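Local coordinates for hypothetical protein (Mus musculus, PDB 1VKB), which probably acts as a gamma-glutamylamine cyclotransferase, releasing 5-oxoproline from gamma-glutamyl amines, at residues 13-24 with 75-84. Residues are numbered along the deposited sequence; the frame is centred on the assembly and turned at random.
Sequences MAHIFVYGTLKR and VTGEIYEVDE. With FMT (formic acid), chain C; FMT (formic acid), chain D.
Ala14, Ile16 and Val18 exchange paired backbone hydrogen bonds with Val82, Tyr80 and Glu78, forming an antiparallel ladder in the mixed sheet of the gamma-glutamyl cyclotransferase-like fold. All six bonds are short; Ile16 N reaches Tyr80 O at 2.9 Å.

Packing differs on the two faces. On one, Ile16 CD1 lies 3.8 Å from Val82 CG1, and Val18 CG2 meets Tyr80 CE1 at 3.7 Å; helix 30-33 adds Met32. On the other, Phe17 has CG anti to its backbone N (chi1 173°), and its CD1 packs 4.1 Å from Ile79 CG1, while Val75 O meets the ring edge near its plane; strand 121-129 packs there too.

Polar contacts tie Arg24, just past the Gly20 to Lys23 turn, to strand 76-82. Glu78 OE1 accepts hydrogen bonds from Arg24 N (2.9 Å) on its syn side and Tyr80 OH (2.8 Å) from the opposite face of the carboxylate, two grips that would limit its rotation, while a water joins Glu78 OE2 to Arg24 O.

The Tyr-Gly-Thr-Leu loop after strand 14-18 holds a formate, probably from the crystallisation liquor; in relatives this loop lines the gamma-glutamyl pocket, consistent with a substrate site here. Tyr19 N donates to formate O1 at 2.9 Å, and that oxygen sits over one face of the Tyr19 ring, 3.4 Å from CD2.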
loop_
_atom_site.group_PDB
_atom_site.type_symbol
_atom_site.label_atom_id
_atom_site.label_comp_id
_atom_site.label_asym_id
_atom_site.label_seq_id
_atom_site.Cartn_x
_atom_site.Cartn_y
_atom_site.Cartn_z
ATOM N N MET A 13 18.117 5.322 -3.950
ATOM C CA MET A 13 16.696 5.525 -3.703
ATOM C C MET A 13 16.151 4.151 -3.332
ATOM O O MET A 13 16.939 3.194 -3.157
ATOM C CB MET A 13 16.072 6.030 -5.013
ATOM C CG MET A 13 16.708 7.310 -5.561
ATOM S SD MET A 13 16.232 8.674 -4.515
ATOM C CE MET A 13 17.592 9.837 -4.746
ATOM N N ALA A 14 14.823 4.031 -3.266
ATOM C CA ALA A 14 14.176 2.747 -3.027
ATOM C C ALA A 14 12.842 2.666 -3.720
ATOM O O ALA A 14 12.046 3.616 -3.654
ATOM C CB ALA A 14 13.947 2.560 -1.550
ATOM N N HIS A 15 12.547 1.510 -4.301
ATOM C CA HIS A 15 11.248 1.267 -4.881
ATOM C C HIS A 15 10.247 0.854 -3.820
ATOM O O HIS A 15 10.567 0.032 -2.967
ATOM C CB HIS A 15 11.315 0.188 -5.957
ATOM C CG HIS A 15 11.921 0.669 -7.252
ATOM N ND1 HIS A 15 12.939 0.001 -7.899
ATOM C CD2 HIS A 15 11.669 1.769 -7.995
ATOM C CE1 HIS A 15 13.278 0.663 -8.997
ATOM N NE2 HIS A 15 12.526 1.748 -9.073
ATOM N N ILE A 16 9.062 1.458 -3.880
ATOM C CA ILE A 16 7.931 1.066 -3.074
ATOM C C ILE A 16 6.741 0.790 -3.951
ATOM O O ILE A 16 6.649 1.293 -5.084
ATOM C CB ILE A 16 7.571 2.129 -1.997
ATOM C CG1 ILE A 16 6.958 3.427 -2.600
ATOM C CG2 ILE A 16 8.789 2.477 -1.087
ATOM C CD1 ILE A 16 6.401 4.284 -1.513
ATOM N N PHE A 17 5.821 -0.002 -3.417
ATOM C CA PHE A 17 4.585 -0.344 -4.091
ATOM C C PHE A 17 3.454 -0.029 -3.118
ATOM O O PHE A 17 3.430 -0.539 -2.019
ATOM C CB PHE A 17 4.609 -1.809 -4.436
ATOM C CG PHE A 17 3.324 -2.362 -4.988
ATOM C CD1 PHE A 17 3.010 -2.239 -6.330
ATOM C CD2 PHE A 17 2.485 -3.088 -4.176
ATOM C CE1 PHE A 17 1.837 -2.823 -6.830
ATOM C CE2 PHE A 17 1.330 -3.656 -4.686
ATOM C CZ PHE A 17 1.033 -3.538 -5.990
ATOM N N VAL A 18 2.579 0.860 -3.550
ATOM C CA VAL A 18 1.424 1.314 -2.785
ATOM C C VAL A 18 0.137 0.807 -3.427
ATOM O O VAL A 18 -0.044 0.827 -4.655
ATOM C CB VAL A 18 1.422 2.837 -2.557
ATOM C CG1 VAL A 18 2.666 3.221 -1.748
ATOM C CG2 VAL A 18 1.311 3.631 -3.815
ATOM N N TYR A 19 -0.734 0.308 -2.571
ATOM C CA TYR A 19 -1.974 -0.352 -2.999
ATOM C C TYR A 19 -3.204 0.334 -2.429
ATOM O O TYR A 19 -4.303 0.025 -2.848
ATOM C CB TYR A 19 -1.978 -1.823 -2.559
ATOM C CG TYR A 19 -1.809 -1.978 -1.073
ATOM C CD1 TYR A 19 -2.899 -1.891 -0.214
ATOM C CD2 TYR A 19 -0.548 -2.212 -0.529
ATOM C CE1 TYR A 19 -2.721 -1.985 1.142
ATOM C CE2 TYR A 19 -0.365 -2.282 0.804
ATOM C CZ TYR A 19 -1.475 -2.178 1.652
ATOM O OH TYR A 19 -1.328 -2.287 3.019
ATOM N N GLY A 20 -3.021 1.209 -1.433
ATOM C CA GLY A 20 -4.133 1.741 -0.703
ATOM C C GLY A 20 -4.347 3.216 -0.883
ATOM O O GLY A 20 -4.464 3.758 -2.004
ATOM N N THR A 21 -4.512 3.883 0.260
ATOM C CA THR A 21 -4.882 5.325 0.255
ATOM C C THR A 21 -3.773 6.205 -0.304
ATOM O O THR A 21 -3.993 7.388 -0.577
ATOM C CB THR A 21 -5.264 5.843 1.651
ATOM O OG1 THR A 21 -4.117 5.855 2.511
ATOM C CG2 THR A 21 -6.265 4.958 2.304
ATOM N N LEU A 22 -2.573 5.642 -0.418
ATOM C CA LEU A 22 -1.420 6.348 -1.000
ATOM C C LEU A 22 -1.361 6.431 -2.520
ATOM O O LEU A 22 -0.600 7.240 -3.054
ATOM C CB LEU A 22 -0.090 5.802 -0.456
ATOM C CG LEU A 22 0.119 5.985 1.047
ATOM C CD1 LEU A 22 1.339 5.180 1.495
ATOM C CD2 LEU A 22 0.291 7.414 1.432
ATOM N N LYS A 23 -2.149 5.621 -3.218
ATOM C CA LYS A 23 -2.206 5.639 -4.663
ATOM C C LYS A 23 -2.714 6.964 -5.233
ATOM O O LYS A 23 -3.505 7.678 -4.595
ATOM C CB LYS A 23 -3.134 4.547 -5.189
ATOM C CG LYS A 23 -2.670 3.097 -4.981
ATOM C CD LYS A 23 -3.517 2.103 -5.841
ATOM C CE LYS A 23 -5.002 2.129 -5.479
ATOM N NZ LYS A 23 -5.784 1.128 -6.305
ATOM N N ARG A 24 -2.320 7.247 -6.477
ATOM C CA ARG A 24 -2.909 8.352 -7.241
ATOM C C ARG A 24 -4.407 8.271 -7.160
ATOM O O ARG A 24 -4.995 7.203 -7.275
ATOM C CB ARG A 24 -2.488 8.310 -8.702
ATOM C CG ARG A 24 -1.062 8.780 -8.925
ATOM C CD ARG A 24 -0.651 8.773 -10.366
ATOM N NE ARG A 24 0.577 9.547 -10.548
ATOM C CZ ARG A 24 1.141 9.732 -11.738
ATOM N NH1 ARG A 24 0.611 9.175 -12.814
ATOM N NH2 ARG A 24 2.243 10.442 -11.849
ATOM N N VAL A 75 -2.439 -8.409 -5.780
ATOM C CA VAL A 75 -3.005 -7.081 -5.478
ATOM C C VAL A 75 -2.347 -6.037 -6.384
ATOM O O VAL A 75 -1.126 -6.013 -6.511
ATOM C CB VAL A 75 -2.831 -6.747 -4.006
ATOM C CG1 VAL A 75 -3.155 -5.291 -3.697
ATOM C CG2 VAL A 75 -3.753 -7.651 -3.157
ATOM N N THR A 76 -3.158 -5.190 -7.017
ATOM C CA THR A 76 -2.664 -4.186 -7.952
ATOM C C THR A 76 -2.292 -2.916 -7.195
ATOM O O THR A 76 -2.806 -2.630 -6.097
ATOM C CB THR A 76 -3.735 -3.853 -9.066
ATOM O OG1 THR A 76 -4.904 -3.283 -8.477
ATOM C CG2 THR A 76 -4.231 -5.089 -9.754
ATOM N N GLY A 77 -1.421 -2.124 -7.799
ATOM C CA GLY A 77 -0.999 -0.886 -7.171
ATOM C C GLY A 77 -0.017 -0.181 -8.053
ATOM O O GLY A 77 0.082 -0.442 -9.265
ATOM N N GLU A 78 0.678 0.750 -7.428
ATOM C CA GLU A 78 1.548 1.649 -8.144
ATOM C C GLU A 78 2.960 1.548 -7.586
ATOM O O GLU A 78 3.182 1.475 -6.381
ATOM C CB GLU A 78 1.042 3.073 -8.042
ATOM C CG GLU A 78 -0.290 3.266 -8.767
ATOM C CD GLU A 78 -0.907 4.600 -8.512
ATOM O OE1 GLU A 78 -0.475 5.341 -7.592
ATOM O OE2 GLU A 78 -1.850 4.883 -9.237
ATOM N N ILE A 79 3.907 1.605 -8.502
ATOM C CA ILE A 79 5.344 1.624 -8.167
ATOM C C ILE A 79 5.888 3.039 -8.178
ATOM O O ILE A 79 5.717 3.773 -9.161
ATOM C CB ILE A 79 6.114 0.749 -9.141
ATOM C CG1 ILE A 79 5.521 -0.680 -9.183
ATOM C CG2 ILE A 79 7.586 0.739 -8.798
ATOM C CD1 ILE A 79 6.024 -1.495 -10.352
ATOM N N TYR A 80 6.565 3.407 -7.083
ATOM C CA TYR A 80 7.270 4.697 -6.986
ATOM C C TYR A 80 8.713 4.468 -6.670
ATOM O O TYR A 80 9.054 3.493 -6.015
ATOM C CB TYR A 80 6.683 5.584 -5.856
ATOM C CG TYR A 80 5.315 6.088 -6.199
ATOM C CD1 TYR A 80 4.219 5.252 -6.089
ATOM C CD2 TYR A 80 5.119 7.388 -6.624
ATOM C CE1 TYR A 80 2.951 5.687 -6.426
ATOM C CE2 TYR A 80 3.851 7.835 -6.984
ATOM C CZ TYR A 80 2.776 6.964 -6.872
ATOM O OH TYR A 80 1.509 7.355 -7.238
ATOM N N GLU A 81 9.564 5.385 -7.100
ATOM C CA GLU A 81 10.931 5.432 -6.598
ATOM C C GLU A 81 10.991 6.585 -5.600
ATOM O O GLU A 81 10.640 7.722 -5.961
ATOM C CB GLU A 81 11.937 5.592 -7.744
ATOM C CG GLU A 81 13.344 5.420 -7.256
ATOM C CD GLU A 81 14.395 5.409 -8.356
ATOM O OE1 GLU A 81 14.295 6.220 -9.290
ATOM O OE2 GLU A 81 15.338 4.602 -8.263
ATOM N N VAL A 82 11.413 6.309 -4.352
ATOM C CA VAL A 82 11.414 7.338 -3.293
ATOM C C VAL A 82 12.817 7.495 -2.706
ATOM O O VAL A 82 13.668 6.577 -2.801
ATOM C CB VAL A 82 10.401 7.035 -2.163
ATOM C CG1 VAL A 82 8.999 6.774 -2.751
ATOM C CG2 VAL A 82 10.809 5.842 -1.351
ATOM N N ASP A 83 13.074 8.652 -2.100
ATOM C CA ASP A 83 14.312 8.817 -1.381
ATOM C C ASP A 83 14.173 8.340 0.069
ATOM O O ASP A 83 13.096 8.005 0.526
ATOM C CB ASP A 83 14.877 10.248 -1.519
ATOM C CG ASP A 83 14.066 11.312 -0.834
ATOM O OD1 ASP A 83 13.036 11.040 -0.168
ATOM O OD2 ASP A 83 14.420 12.521 -0.937
ATOM N N GLU A 84 15.282 8.349 0.791
ATOM C CA GLU A 84 15.315 7.832 2.139
ATOM C C GLU A 84 14.431 8.651 3.085
ATOM O O GLU A 84 13.800 8.089 3.984
ATOM C CB GLU A 84 16.752 7.803 2.636
ATOM C CG GLU A 84 17.605 6.795 1.873
ATOM C CD GLU A 84 17.954 7.200 0.450
ATOM O OE1 GLU A 84 17.883 8.408 0.030
ATOM O OE2 GLU A 84 18.303 6.268 -0.293
HETATM C C FMT C . -0.613 1.847 0.871
HETATM O O1 FMT C . 0.004 1.060 0.120
HETATM O O2 FMT C . -1.414 2.767 0.564
HETATM C C FMT D . 2.515 11.313 -8.198
HETATM O O1 FMT D . 3.331 11.471 -9.100
HETATM O O2 FMT D . 1.322 11.257 -8.422
HETATM O O HOH W 1 -4.969 -1.338 -5.033
HETATM O O HOH W 2 -4.794 -0.586 -8.444
HETATM O O HOH W 3 -4.354 5.082 -8.769
#